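Long-range contacts in RNA-dependent RNA polymerase (Dera Ghazi Khan orthonairovirus, PDB 6DX2), which is inferred to be a viral RNA-copying enzyme whose N-terminal OTU-type cysteine protease domain, the piece described here, acts as a deubiquitinase: residues Phe4-Ile9 / Gly136-Ala141; Tyr45-Leu50 / Thr140-Lys145; Thr115-Glu120 / Ala130-Pro135. All coordinates share one frame; numbering follows the deposited sequence.

Contact 1 (Phe4-Ile9 / Gly136-Ala141); sequences FHLDDI and GLVSTA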
ATOM      1  N   PHE A   4      13.592 -16.775  -6.017  1.00 96.00           N
ATOM      2  CA  PHE A   4      13.066 -18.073  -5.620  1.00 94.05           C
ATOM      3  C   PHE A   4      12.131 -17.950  -4.424  1.00 84.08           C
ATOM      4  O   PHE A   4      11.110 -18.642  -4.363  1.00 81.99           O
ATOM      5  CB  PHE A   4      14.217 -19.037  -5.303  1.00 99.17           C
ATOM      6  CG  PHE A   4      13.782 -20.462  -5.073  1.00102.81           C
ATOM      7  CD1 PHE A   4      14.573 -21.328  -4.334  1.00107.83           C
ATOM      8  CD2 PHE A   4      12.591 -20.939  -5.602  1.00102.20           C
ATOM      9  CE1 PHE A   4      14.182 -22.643  -4.121  1.00110.78           C
ATOM     10  CE2 PHE A   4      12.194 -22.245  -5.389  1.00105.64           C
ATOM     11  CZ  PHE A   4      12.991 -23.101  -4.650  1.00109.45           C
ATOM     12  N   HIS A   5      12.458 -17.075  -3.478  1.00 76.02           N
ATOM     13  CA  HIS A   5      11.600 -16.799  -2.333  1.00 71.81           C
ATOM     14  C   HIS A   5      11.425 -15.296  -2.206  1.00 59.72           C
ATOM     15  O   HIS A   5      12.410 -14.546  -2.179  1.00 58.76           O
ATOM     16  CB  HIS A   5      12.176 -17.384  -1.040  1.00 78.57           C
ATOM     17  CG  HIS A   5      12.453 -18.859  -1.115  1.00 87.12           C
ATOM     18  ND1 HIS A   5      11.448 -19.805  -1.166  1.00 88.63           N
ATOM     19  CD2 HIS A   5      13.619 -19.547  -1.152  1.00 88.67           C
ATOM     20  CE1 HIS A   5      11.985 -21.011  -1.228  1.00 89.10           C
ATOM     21  NE2 HIS A   5      13.300 -20.882  -1.222  1.00 89.54           N
ATOM     22  N   LEU A   6      10.162 -14.867  -2.127  1.00 52.32           N
ATOM     23  CA  LEU A   6       9.864 -13.450  -1.990  1.00 48.93           C
ATOM     24  C   LEU A   6      10.570 -12.837  -0.785  1.00 45.30           C
ATOM     25  O   LEU A   6      11.037 -11.700  -0.860  1.00 53.65           O
ATOM     26  CB  LEU A   6       8.365 -13.259  -1.889  1.00 51.42           C
ATOM     27  CG  LEU A   6       7.727 -13.638  -3.216  1.00 51.45           C
ATOM     28  CD1 LEU A   6       6.333 -13.188  -3.174  1.00 56.37           C
ATOM     29  CD2 LEU A   6       8.495 -12.913  -4.336  1.00 55.26           C
ATOM     30  N   ASP A   7      10.697 -13.592   0.325  1.00 42.11           N
ATOM     31  CA  ASP A   7      11.349 -13.034   1.507  1.00 43.44           C
ATOM     32  C   ASP A   7      12.870 -12.885   1.338  1.00 49.62           C
ATOM     33  O   ASP A   7      13.510 -12.324   2.239  1.00 48.00           O
ATOM     34  CB  ASP A   7      11.033 -13.874   2.756  1.00 45.22           C
ATOM     35  CG  ASP A   7       9.677 -13.514   3.368  1.00 44.68           C
ATOM     36  OD1 ASP A   7       9.017 -12.707   2.765  1.00 42.96           O
ATOM     37  OD2 ASP A   7       9.306 -13.995   4.444  1.00 45.99           O
ATOM     38  N   ASP A   8      13.440 -13.344   0.219  1.00 45.98           N
ATOM     39  CA  ASP A   8      14.865 -13.170  -0.067  1.00 51.25           C
ATOM     40  C   ASP A   8      15.134 -12.092  -1.101  1.00 57.06           C
ATOM     41  O   ASP A   8      16.252 -12.013  -1.611  1.00 51.77           O
ATOM     42  CB  ASP A   8      15.471 -14.471  -0.550  1.00 57.97           C
ATOM     43  CG  ASP A   8      15.387 -15.555   0.478  1.00 65.06           C
ATOM     44  OD1 ASP A   8      15.737 -15.296   1.659  1.00 59.57           O
ATOM     45  OD2 ASP A   8      14.949 -16.657   0.097  1.00 65.43           O
ATOM     46  N   ILE A   9      14.123 -11.289  -1.449  1.00 58.00           N
ATOM     47  CA  ILE A   9      14.322 -10.188  -2.380  1.00 52.95           C
ATOM     48  C   ILE A   9      15.277  -9.192  -1.753  1.00 49.78           C
ATOM     49  O   ILE A   9      15.287  -9.004  -0.529  1.00 45.64           O
ATOM     50  CB  ILE A   9      12.985  -9.513  -2.731  1.00 44.89           C
ATOM     51  CG1 ILE A   9      12.217 -10.354  -3.740  1.00 51.24           C
ATOM     52  CG2 ILE A   9      13.155  -8.066  -3.308  1.00 43.84           C
ATOM     53  CD1 ILE A   9      10.790  -9.841  -3.965  1.00 44.55           C
ATOM     54  N   GLY A 136       9.574  -4.691   7.272  1.00 33.18           N
ATOM     55  CA  GLY A 136       9.250  -6.091   7.378  1.00 32.39           C
ATOM     56  C   GLY A 136       9.430  -6.828   6.062  1.00 35.24           C
ATOM     57  O   GLY A 136       9.872  -6.296   5.053  1.00 36.69           O
ATOM     58  N   LEU A 137       9.091  -8.098   6.087  1.00 33.29           N
ATOM     59  CA  LEU A 137       9.333  -8.999   4.964  1.00 32.19           C
ATOM     60  C   LEU A 137       8.100  -9.134   4.082  1.00 31.63           C
ATOM     61  O   LEU A 137       6.977  -8.935   4.547  1.00 33.71           O
ATOM     62  CB  LEU A 137       9.700 -10.395   5.481  1.00 33.54           C
ATOM     63  CG  LEU A 137      10.938 -10.489   6.402  1.00 36.66           C
ATOM     64  CD1 LEU A 137      11.025 -11.868   7.071  1.00 35.37           C
ATOM     65  CD2 LEU A 137      12.195 -10.141   5.591  1.00 42.04           C
ATOM     66  N   VAL A 138       8.295  -9.555   2.827  1.00 33.59           N
ATOM     67  CA  VAL A 138       7.144  -9.721   1.916  1.00 34.09           C
ATOM     68  C   VAL A 138       6.031 -10.576   2.535  1.00 35.99           C
ATOM     69  O   VAL A 138       4.846 -10.203   2.507  1.00 36.04           O
ATOM     70  CB  VAL A 138       7.580 -10.303   0.566  1.00 35.84           C
ATOM     71  CG1 VAL A 138       6.320 -10.690  -0.287  1.00 36.03           C
ATOM     72  CG2 VAL A 138       8.432  -9.314  -0.170  1.00 36.52           C
ATOM     73  N   SER A 139       6.395 -11.700   3.153  1.00 32.97           N
ATOM     74  CA  SER A 139       5.394 -12.619   3.665  1.00 37.62           C
ATOM     75  C   SER A 139       4.551 -12.028   4.778  1.00 37.21           C
ATOM     76  O   SER A 139       3.452 -12.533   5.020  1.00 42.61           O
ATOM     77  CB  SER A 139       6.043 -13.895   4.170  1.00 38.28           C
ATOM     78  OG  SER A 139       6.953 -13.647   5.221  1.00 38.44           O
ATOM     79  N   THR A 140       5.035 -10.984   5.479  1.00 31.05           N
ATOM     80  CA  THR A 140       4.236 -10.365   6.523  1.00 29.05           C
ATOM     81  C   THR A 140       3.588  -9.084   6.055  1.00 37.30           C
ATOM     82  O   THR A 140       2.832  -8.492   6.809  1.00 38.72           O
ATOM     83  CB  THR A 140       5.127 -10.073   7.769  1.00 36.89           C
ATOM     84  OG1 THR A 140       6.220  -9.216   7.412  1.00 40.45           O
ATOM     85  CG2 THR A 140       5.744 -11.343   8.303  1.00 39.12           C
ATOM     86  N   ALA A 141       3.931  -8.612   4.873  1.00 27.86           N
ATOM     87  CA  ALA A 141       3.430  -7.342   4.422  1.00 30.35           C
ATOM     88  C   ALA A 141       1.996  -7.459   3.926  1.00 29.44           C
ATOM     89  O   ALA A 141       1.509  -8.550   3.587  1.00 32.73           O
ATOM     90  CB  ALA A 141       4.314  -6.803   3.279  1.00 30.65           C
TER

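Contact 2 (Tyr45-Leu50 / Thr140-Lys145); sequences YSVSFL and TALNLK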
ATOM      1  N   TYR A  45     -10.350  -0.754   0.283  1.00 29.41           N
ATOM      2  CA  TYR A  45     -10.935  -2.100   0.243  1.00 30.74           C
ATOM      3  C   TYR A  45      -9.840  -3.136   0.357  1.00 29.47           C
ATOM      4  O   TYR A  45     -10.003  -4.161   1.037  1.00 30.77           O
ATOM      5  CB  TYR A  45     -11.646  -2.357  -1.068  1.00 30.48           C
ATOM      6  CG  TYR A  45     -12.905  -1.535  -1.328  1.00 33.05           C
ATOM      7  CD1 TYR A  45     -13.575  -0.866  -0.272  1.00 31.38           C
ATOM      8  CD2 TYR A  45     -13.312  -1.309  -2.637  1.00 31.56           C
ATOM      9  CE1 TYR A  45     -14.742  -0.072  -0.546  1.00 33.89           C
ATOM     10  CE2 TYR A  45     -14.404  -0.500  -2.911  1.00 32.82           C
ATOM     11  CZ  TYR A  45     -15.106   0.109  -1.872  1.00 34.19           C
ATOM     12  OH  TYR A  45     -16.194   0.905  -2.165  1.00 35.26           O
ATOM     13  N   SER A  46      -8.736  -2.903  -0.363  1.00 28.20           N
ATOM     14  CA  SER A  46      -7.687  -3.901  -0.448  1.00 29.44           C
ATOM     15  C   SER A  46      -7.007  -4.083   0.894  1.00 30.75           C
ATOM     16  O   SER A  46      -6.755  -5.235   1.317  1.00 28.06           O
ATOM     17  CB  SER A  46      -6.693  -3.496  -1.521  1.00 28.90           C
ATOM     18  OG  SER A  46      -7.275  -3.609  -2.807  1.00 31.18           O
ATOM     19  N   VAL A  47      -6.656  -2.971   1.542  1.00 29.55           N
ATOM     20  CA  VAL A  47      -6.034  -3.042   2.864  1.00 28.13           C
ATOM     21  C   VAL A  47      -6.992  -3.680   3.860  1.00 30.64           C
ATOM     22  O   VAL A  47      -6.600  -4.566   4.633  1.00 30.27           O
ATOM     23  CB  VAL A  47      -5.613  -1.638   3.313  1.00 29.97           C
ATOM     24  CG1 VAL A  47      -5.269  -1.653   4.827  1.00 40.34           C
ATOM     25  CG2 VAL A  47      -4.433  -1.259   2.456  1.00 30.34           C
ATOM     26  N   SER A  48      -8.293  -3.311   3.793  1.00 28.97           N
ATOM     27  CA  SER A  48      -9.246  -3.925   4.699  1.00 27.42           C
ATOM     28  C   SER A  48      -9.314  -5.442   4.448  1.00 33.65           C
ATOM     29  O   SER A  48      -9.372  -6.238   5.389  1.00 30.32           O
ATOM     30  CB  SER A  48     -10.637  -3.296   4.524  1.00 31.06           C
ATOM     31  OG  SER A  48     -11.589  -3.827   5.443  1.00 34.03           O
ATOM     32  N   PHE A  49      -9.322  -5.851   3.177  1.00 28.11           N
ATOM     33  CA  PHE A  49      -9.386  -7.287   2.898  1.00 30.69           C
ATOM     34  C   PHE A  49      -8.223  -8.021   3.543  1.00 30.49           C
ATOM     35  O   PHE A  49      -8.414  -9.111   4.116  1.00 32.78           O
ATOM     36  CB  PHE A  49      -9.371  -7.566   1.391  1.00 31.87           C
ATOM     37  CG  PHE A  49      -9.536  -9.060   1.090  1.00 36.95           C
ATOM     38  CD1 PHE A  49     -10.764  -9.663   1.238  1.00 44.92           C
ATOM     39  CD2 PHE A  49      -8.430  -9.841   0.798  1.00 35.93           C
ATOM     40  CE1 PHE A  49     -10.941 -11.052   0.993  1.00 49.27           C
ATOM     41  CE2 PHE A  49      -8.586 -11.214   0.572  1.00 43.32           C
ATOM     42  CZ  PHE A  49      -9.848 -11.800   0.669  1.00 51.08           C
ATOM     43  N   LEU A  50      -7.022  -7.450   3.426  1.00 30.22           N
ATOM     44  CA  LEU A  50      -5.832  -8.123   3.944  1.00 30.75           C
ATOM     45  C   LEU A  50      -5.775  -8.112   5.461  1.00 32.34           C
ATOM     46  O   LEU A  50      -5.213  -9.055   6.051  1.00 36.56           O
ATOM     47  CB  LEU A  50      -4.586  -7.501   3.353  1.00 28.41           C
ATOM     48  CG  LEU A  50      -4.447  -7.804   1.854  1.00 28.49           C
ATOM     49  CD1 LEU A  50      -3.312  -7.017   1.294  1.00 31.48           C
ATOM     50  CD2 LEU A  50      -4.201  -9.325   1.574  1.00 33.58           C
ATOM     51  N   THR A 140       5.035 -10.984   5.479  1.00 31.05           N
ATOM     52  CA  THR A 140       4.236 -10.365   6.523  1.00 29.05           C
ATOM     53  C   THR A 140       3.588  -9.084   6.055  1.00 37.30           C
ATOM     54  O   THR A 140       2.832  -8.492   6.809  1.00 38.72           O
ATOM     55  CB  THR A 140       5.127 -10.073   7.769  1.00 36.89           C
ATOM     56  OG1 THR A 140       6.220  -9.216   7.412  1.00 40.45           O
ATOM     57  CG2 THR A 140       5.744 -11.343   8.303  1.00 39.12           C
ATOM     58  N   ALA A 141       3.931  -8.612   4.873  1.00 27.86           N
ATOM     59  CA  ALA A 141       3.430  -7.342   4.422  1.00 30.35           C
ATOM     60  C   ALA A 141       1.996  -7.459   3.926  1.00 29.44           C
ATOM     61  O   ALA A 141       1.509  -8.550   3.587  1.00 32.73           O
ATOM     62  CB  ALA A 141       4.314  -6.803   3.279  1.00 30.65           C
ATOM     63  N   LEU A 142       1.374  -6.304   3.808  1.00 30.88           N
ATOM     64  CA  LEU A 142       0.199  -6.155   2.939  1.00 27.94           C
ATOM     65  C   LEU A 142       0.726  -5.890   1.539  1.00 29.54           C
ATOM     66  O   LEU A 142       1.232  -4.797   1.250  1.00 31.10           O
ATOM     67  CB  LEU A 142      -0.732  -5.049   3.399  1.00 29.67           C
ATOM     68  CG  LEU A 142      -1.159  -4.918   4.850  1.00 41.64           C
ATOM     69  CD1 LEU A 142      -2.380  -3.972   4.923  1.00 39.99           C
ATOM     70  CD2 LEU A 142      -1.482  -6.154   5.506  1.00 42.67           C
ATOM     71  N   ASN A 143       0.549  -6.876   0.679  1.00 27.69           N
ATOM     72  CA  ASN A 143       1.024  -6.849  -0.694  1.00 28.34           C
ATOM     73  C   ASN A 143      -0.118  -6.370  -1.556  1.00 27.23           C
ATOM     74  O   ASN A 143      -1.135  -7.060  -1.633  1.00 30.02           O
ATOM     75  CB  ASN A 143       1.484  -8.238  -1.113  1.00 29.20           C
ATOM     76  CG  ASN A 143       2.754  -8.617  -0.388  1.00 32.48           C
ATOM     77  OD1 ASN A 143       3.782  -8.028  -0.665  1.00 33.14           O
ATOM     78  ND2 ASN A 143       2.644  -9.407   0.681  1.00 30.80           N
ATOM     79  N   LEU A 144       0.102  -5.261  -2.270  1.00 27.71           N
ATOM     80  CA  LEU A 144      -0.931  -4.662  -3.114  1.00 29.75           C
ATOM     81  C   LEU A 144      -0.445  -4.663  -4.537  1.00 30.28           C
ATOM     82  O   LEU A 144       0.711  -4.283  -4.791  1.00 32.77           O
ATOM     83  CB  LEU A 144      -1.188  -3.186  -2.664  1.00 28.20           C
ATOM     84  CG  LEU A 144      -1.673  -3.059  -1.216  1.00 31.92           C
ATOM     85  CD1 LEU A 144      -1.904  -1.586  -0.937  1.00 34.11           C
ATOM     86  CD2 LEU A 144      -2.986  -3.853  -0.955  1.00 34.73           C
ATOM     87  N   LYS A 145      -1.326  -5.066  -5.446  1.00 29.58           N
ATOM     88  CA  LYS A 145      -1.044  -5.033  -6.861  1.00 31.11           C
ATOM     89  C   LYS A 145      -1.646  -3.780  -7.440  1.00 35.41           C
ATOM     90  O   LYS A 145      -2.866  -3.564  -7.348  1.00 34.42           O
ATOM     91  CB  LYS A 145      -1.608  -6.258  -7.564  1.00 33.28           C
ATOM     92  CG  LYS A 145      -1.266  -6.343  -9.053  1.00 37.60           C
ATOM     93  CD  LYS A 145      -1.812  -7.654  -9.666  1.00 42.60           C
ATOM     94  CE  LYS A 145      -3.275  -7.500 -10.019  1.00 55.55           C
ATOM     95  NZ  LYS A 145      -3.876  -8.811 -10.392  1.00 56.98           N
TER

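Contact 3 (Thr115-Glu120 / Ala130-Pro135); sequences TIILWE and ATKYGP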
ATOM      1  N   THR A 115       4.025  -3.530   7.368  1.00 32.33           N
ATOM      2  CA  THR A 115       4.760  -3.246   6.149  1.00 30.41           C
ATOM      3  C   THR A 115       3.783  -3.368   5.006  1.00 27.88           C
ATOM      4  O   THR A 115       2.962  -4.311   4.994  1.00 30.08           O
ATOM      5  CB  THR A 115       5.935  -4.231   6.030  1.00 33.09           C
ATOM      6  OG1 THR A 115       6.893  -3.892   7.061  1.00 33.97           O
ATOM      7  CG2 THR A 115       6.692  -4.086   4.692  1.00 34.78           C
ATOM      8  N   ILE A 116       3.869  -2.432   4.050  1.00 30.06           N
ATOM      9  CA  ILE A 116       2.988  -2.418   2.899  1.00 29.64           C
ATOM     10  C   ILE A 116       3.843  -2.337   1.656  1.00 29.55           C
ATOM     11  O   ILE A 116       4.769  -1.530   1.601  1.00 31.65           O
ATOM     12  CB  ILE A 116       1.981  -1.251   2.931  1.00 33.91           C
ATOM     13  CG1 ILE A 116       1.108  -1.378   4.214  1.00 37.09           C
ATOM     14  CG2 ILE A 116       1.198  -1.227   1.582  1.00 29.72           C
ATOM     15  CD1 ILE A 116       0.184  -0.134   4.492  1.00 35.33           C
ATOM     16  N   ILE A 117       3.563  -3.187   0.672  1.00 29.28           N
ATOM     17  CA  ILE A 117       4.350  -3.195  -0.555  1.00 30.45           C
ATOM     18  C   ILE A 117       3.430  -2.901  -1.721  1.00 28.15           C
ATOM     19  O   ILE A 117       2.386  -3.549  -1.869  1.00 31.25           O
ATOM     20  CB  ILE A 117       5.069  -4.535  -0.755  1.00 28.25           C
ATOM     21  CG1 ILE A 117       5.983  -4.765   0.428  1.00 30.67           C
ATOM     22  CG2 ILE A 117       5.815  -4.569  -2.126  1.00 29.89           C
ATOM     23  CD1 ILE A 117       6.643  -6.201   0.409  1.00 29.12           C
ATOM     24  N   LEU A 118       3.811  -1.921  -2.539  1.00 28.42           N
ATOM     25  CA  LEU A 118       3.055  -1.598  -3.739  1.00 31.45           C
ATOM     26  C   LEU A 118       3.793  -2.233  -4.895  1.00 29.56           C
ATOM     27  O   LEU A 118       4.908  -1.818  -5.230  1.00 32.21           O
ATOM     28  CB  LEU A 118       2.909  -0.091  -3.948  1.00 31.68           C
ATOM     29  CG  LEU A 118       2.352   0.719  -2.769  1.00 38.02           C
ATOM     30  CD1 LEU A 118       2.090   2.238  -3.151  1.00 38.18           C
ATOM     31  CD2 LEU A 118       1.111   0.040  -2.183  1.00 38.68           C
ATOM     32  N   TRP A 119       3.178  -3.260  -5.504  1.00 27.03           N
ATOM     33  CA  TRP A 119       3.777  -3.923  -6.648  1.00 29.10           C
ATOM     34  C   TRP A 119       3.116  -3.317  -7.877  1.00 31.53           C
ATOM     35  O   TRP A 119       1.958  -3.618  -8.186  1.00 34.18           O
ATOM     36  CB  TRP A 119       3.497  -5.424  -6.611  1.00 30.61           C
ATOM     37  CG  TRP A 119       4.036  -6.142  -5.384  1.00 29.27           C
ATOM     38  CD1 TRP A 119       3.357  -6.396  -4.205  1.00 28.37           C
ATOM     39  CD2 TRP A 119       5.343  -6.706  -5.225  1.00 31.23           C
ATOM     40  NE1 TRP A 119       4.148  -7.119  -3.353  1.00 31.79           N
ATOM     41  CE2 TRP A 119       5.375  -7.317  -3.947  1.00 32.43           C
ATOM     42  CE3 TRP A 119       6.479  -6.770  -6.042  1.00 33.42           C
ATOM     43  CZ2 TRP A 119       6.504  -7.920  -3.424  1.00 31.93           C
ATOM     44  CZ3 TRP A 119       7.633  -7.418  -5.517  1.00 34.84           C
ATOM     45  CH2 TRP A 119       7.627  -7.978  -4.236  1.00 34.43           C
ATOM     46  N   GLU A 120       3.838  -2.462  -8.591  1.00 35.90           N
ATOM     47  CA  GLU A 120       3.324  -1.928  -9.840  1.00 37.04           C
ATOM     48  C   GLU A 120       3.575  -2.937 -10.938  1.00 36.19           C
ATOM     49  O   GLU A 120       4.725  -3.317 -11.206  1.00 42.51           O
ATOM     50  CB  GLU A 120       3.952  -0.576 -10.158  1.00 39.01           C
ATOM     51  CG  GLU A 120       3.236   0.536  -9.361  1.00 57.17           C
ATOM     52  CD  GLU A 120       4.000   1.848  -9.275  1.00 72.68           C
ATOM     53  OE1 GLU A 120       4.376   2.245  -8.143  1.00 72.41           O
ATOM     54  OE2 GLU A 120       4.212   2.481 -10.336  1.00 78.15           O
ATOM     55  N   ALA A 130       8.628  -2.065  -7.560  1.00 34.87           N
ATOM     56  CA  ALA A 130       8.117  -2.478  -6.247  1.00 32.73           C
ATOM     57  C   ALA A 130       8.630  -1.511  -5.195  1.00 33.59           C
ATOM     58  O   ALA A 130       9.823  -1.175  -5.183  1.00 32.06           O
ATOM     59  CB  ALA A 130       8.503  -3.878  -5.852  1.00 39.37           C
ATOM     60  N   THR A 131       7.735  -1.075  -4.315  1.00 31.05           N
ATOM     61  CA  THR A 131       8.076  -0.091  -3.290  1.00 27.87           C
ATOM     62  C   THR A 131       7.568  -0.603  -1.966  1.00 32.04           C
ATOM     63  O   THR A 131       6.414  -0.989  -1.860  1.00 31.67           O
ATOM     64  CB  THR A 131       7.461   1.262  -3.616  1.00 32.37           C
ATOM     65  OG1 THR A 131       7.844   1.634  -4.944  1.00 36.52           O
ATOM     66  CG2 THR A 131       7.973   2.320  -2.692  1.00 35.50           C
ATOM     67  N   LYS A 132       8.431  -0.642  -0.956  1.00 29.78           N
ATOM     68  CA  LYS A 132       8.063  -1.250   0.307  1.00 28.80           C
ATOM     69  C   LYS A 132       8.133  -0.180   1.383  1.00 29.73           C
ATOM     70  O   LYS A 132       9.146   0.521   1.517  1.00 29.38           O
ATOM     71  CB  LYS A 132       8.982  -2.413   0.608  1.00 30.36           C
ATOM     72  CG  LYS A 132       8.792  -3.031   2.007  1.00 31.63           C
ATOM     73  CD  LYS A 132       9.550  -4.385   2.133  1.00 32.12           C
ATOM     74  CE  LYS A 132      11.018  -4.083   2.534  1.00 33.52           C
ATOM     75  NZ  LYS A 132      11.162  -3.897   4.050  1.00 32.29           N
ATOM     76  N   TYR A 133       7.065  -0.070   2.153  1.00 29.75           N
ATOM     77  CA  TYR A 133       6.951   0.916   3.225  1.00 31.80           C
ATOM     78  C   TYR A 133       6.971   0.127   4.525  1.00 34.93           C
ATOM     79  O   TYR A 133       6.048  -0.641   4.785  1.00 33.39           O
ATOM     80  CB  TYR A 133       5.653   1.707   3.102  1.00 30.68           C
ATOM     81  CG  TYR A 133       5.632   2.557   1.873  1.00 31.88           C
ATOM     82  CD1 TYR A 133       6.126   3.837   1.904  1.00 39.16           C
ATOM     83  CD2 TYR A 133       5.135   2.057   0.654  1.00 33.81           C
ATOM     84  CE1 TYR A 133       6.121   4.644   0.771  1.00 42.89           C
ATOM     85  CE2 TYR A 133       5.155   2.879  -0.501  1.00 36.07           C
ATOM     86  CZ  TYR A 133       5.666   4.128  -0.408  1.00 38.48           C
ATOM     87  OH  TYR A 133       5.715   4.967  -1.489  1.00 45.13           O
ATOM     88  N   GLY A 134       8.031   0.266   5.298  1.00 34.99           N
ATOM     89  CA  GLY A 134       8.173  -0.493   6.531  1.00 36.53           C
ATOM     90  C   GLY A 134       9.281  -1.505   6.444  1.00 33.94           C
ATOM     91  O   GLY A 134       9.685  -1.932   5.370  1.00 33.84           O
ATOM     92  N   PRO A 135       9.777  -1.942   7.603  1.00 33.40           N
ATOM     93  CA  PRO A 135      11.004  -2.754   7.641  1.00 34.86           C
ATOM     94  C   PRO A 135      10.795  -4.246   7.487  1.00 37.46           C
ATOM     95  O   PRO A 135      11.788  -4.996   7.559  1.00 45.41           O
ATOM     96  CB  PRO A 135      11.543  -2.454   9.043  1.00 37.10           C
ATOM     97  CG  PRO A 135      10.290  -2.322   9.847  1.00 39.66           C
ATOM     98  CD  PRO A 135       9.312  -1.547   8.946  1.00 36.65           C
TER
HETATM   99  O   HOH W   1       5.781   0.568  -6.647  1.00 42.30           O

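Contact 1 (Phe4-Ile9 / Gly136-Ala141)
D7 and S139 hold this contact together through a two-pronged grip. One carboxylate oxygen, D7 OD2, accepts the hydroxyl S139 OG at 2.5 Å, while D7 OD1 accepts the backbone amide S139 N at 2.8 Å. Both oxygens use the lone pair on the side of the other oxygen, so the serine is met by both oxygens of the carboxylate and the rotation of that flat group is fixed. The contact joins two short 3-10 turns of the OTU protease domain: residues 6-7, in the loop ahead of strand 12-13, meet residues 138-140, in the connection between strands 127-133 and 142-147. S139 suits its place because chi1 of 61° sets OG between its own N and carbonyl carbon, and from there the hydroxyl and the amide can serve one acid together. The N-terminal end of the 3-10 turn would also tend to stabilise the negative charge. L137 borders the carboxylate with its CB, 3.6 Å from D7 OD1.

Below these polar atoms the contact turns apolar. V138, buried, points toward L6, and the two side chains cross obliquely with V138 CG1 3.7 Å from L6 CB. The branched valine fills two directions at once: with CG1 anti to the backbone N (chi1 171°), CG2 is left to face the other turn's backbone. F31 touches both L6 and V138, and strand 116-121 adds I117 and W119 against the valine. I9 CD1 approaches more loosely, whereas V138 CG2 rests 3.6 Å from the carbonyl oxygen L6 O.

Contact 2 (Tyr45-Leu50 / Thr140-Lys145)
L50 meets the flat peptide of N143 from outside its plane: the methyl L50 CD1 lies 3.6 Å from N143 O, well above the carbonyl plane rather than at its edge. The side chain of N143 leaves its strand on the side away from the helix, and its OD1 accepts a hydrogen bond from W119 NE1 on the neighbouring strand 116-121.

What remains between helix 42-52 and strand 142-147 is aliphatic packing, a helix laid against a sheet in the OTU fold. The axes of 45-50 and 142-145 come within 8.9 Å, at 144° between their N-to-C directions, closer to antiparallel than to perpendicular. L50 and L142 lie alongside, pointing opposite ways, with L50 CD1 reaching L142 CB at 3.9 Å. V47 instead stands roughly perpendicular to L142, V47 CG1 on L142 CD1 at 3.7 Å; CG1 lies anti to the backbone N (chi1 167°), which sends it to that methyl. One turn before L50, the small S46 lets L144 come close, with S46 CB 3.8 Å from L144 CD2, and its hydroxyl is bonded to the helix carbonyl of C42. P153 of strand 150-156 touches both S46 and L50.

In OTU proteases the catalytic cysteine stands at the start of this helix. With no hydrogen bond crossing between the two segments, the helix is placed against the strand here by shape and hydrophobic burial.

Contact 3 (Thr115-Glu120 / Ala130-Pro135)
I116 and Y133 exchange two backbone hydrogen bonds, I116 N to Y133 O at 2.9 Å and Y133 N to I116 O at 2.8 Å, and L118 and T131 repeat the pattern. They zip strands 116-121 and 127-133 into an antiparallel beta hairpin within the OTU domain.

The tight part lies on the face of I117, W119, A130 and K132. Tiny A130 fits beside the indole, its CB 3.5 Å from W119 CE3, and I117 CG2 sits over one face of the indole, toward its rim. K132 lays its methylenes over I117 and T115, with K132 CG 3.6 Å from T115 CG2. Bends at chi3 (85°) and chi4 (84°) then turn K132 NZ back to G134 O at 2.8 Å; G136 O is a second acceptor, and Y19 and W11 make cation-pi contacts with K132. G134 has phi 112°, where a side chain would jam against the preceding carbonyl.

On the other face, L118 CD1 stands 4.1 Å from Y133 CE2. The looser side is the end at T131 and E120, both partly exposed: a water joins E120 OE1, L118 O and T131 OG1, whose single proton also has N20 OD1 within hydrogen-bonding reach.

The lysine thus shows both halves of its chemistry: an aliphatic shaft packed on the sheet face, and a charged end met by two carbonyl oxygens and aromatic rings.

Overall arrangement
Contacts 2 and 3 lie near the core of the domain, on neighbouring strands of one sheet; contact 1 lies farther out, in loops. Contact 3 is nested in the chain loops closed by contacts 1 and 2, with its centre about 11 Å from that of contact 1 and about 10 Å from that of contact 2. Strand 142-147 lies beside strand 116-121, and L144 O is 2.8 Å from W119 N, a probable hydrogen bond. G136 N reaches T115 OG1 at 2.8 Å, tying contact 1 to the hairpin, and V138 O lies 3.0 Å from N143 ND2, linking contacts 1 and 2, which share T140 and A141. The centres of contacts 1 and 2 are about 14 Å apart.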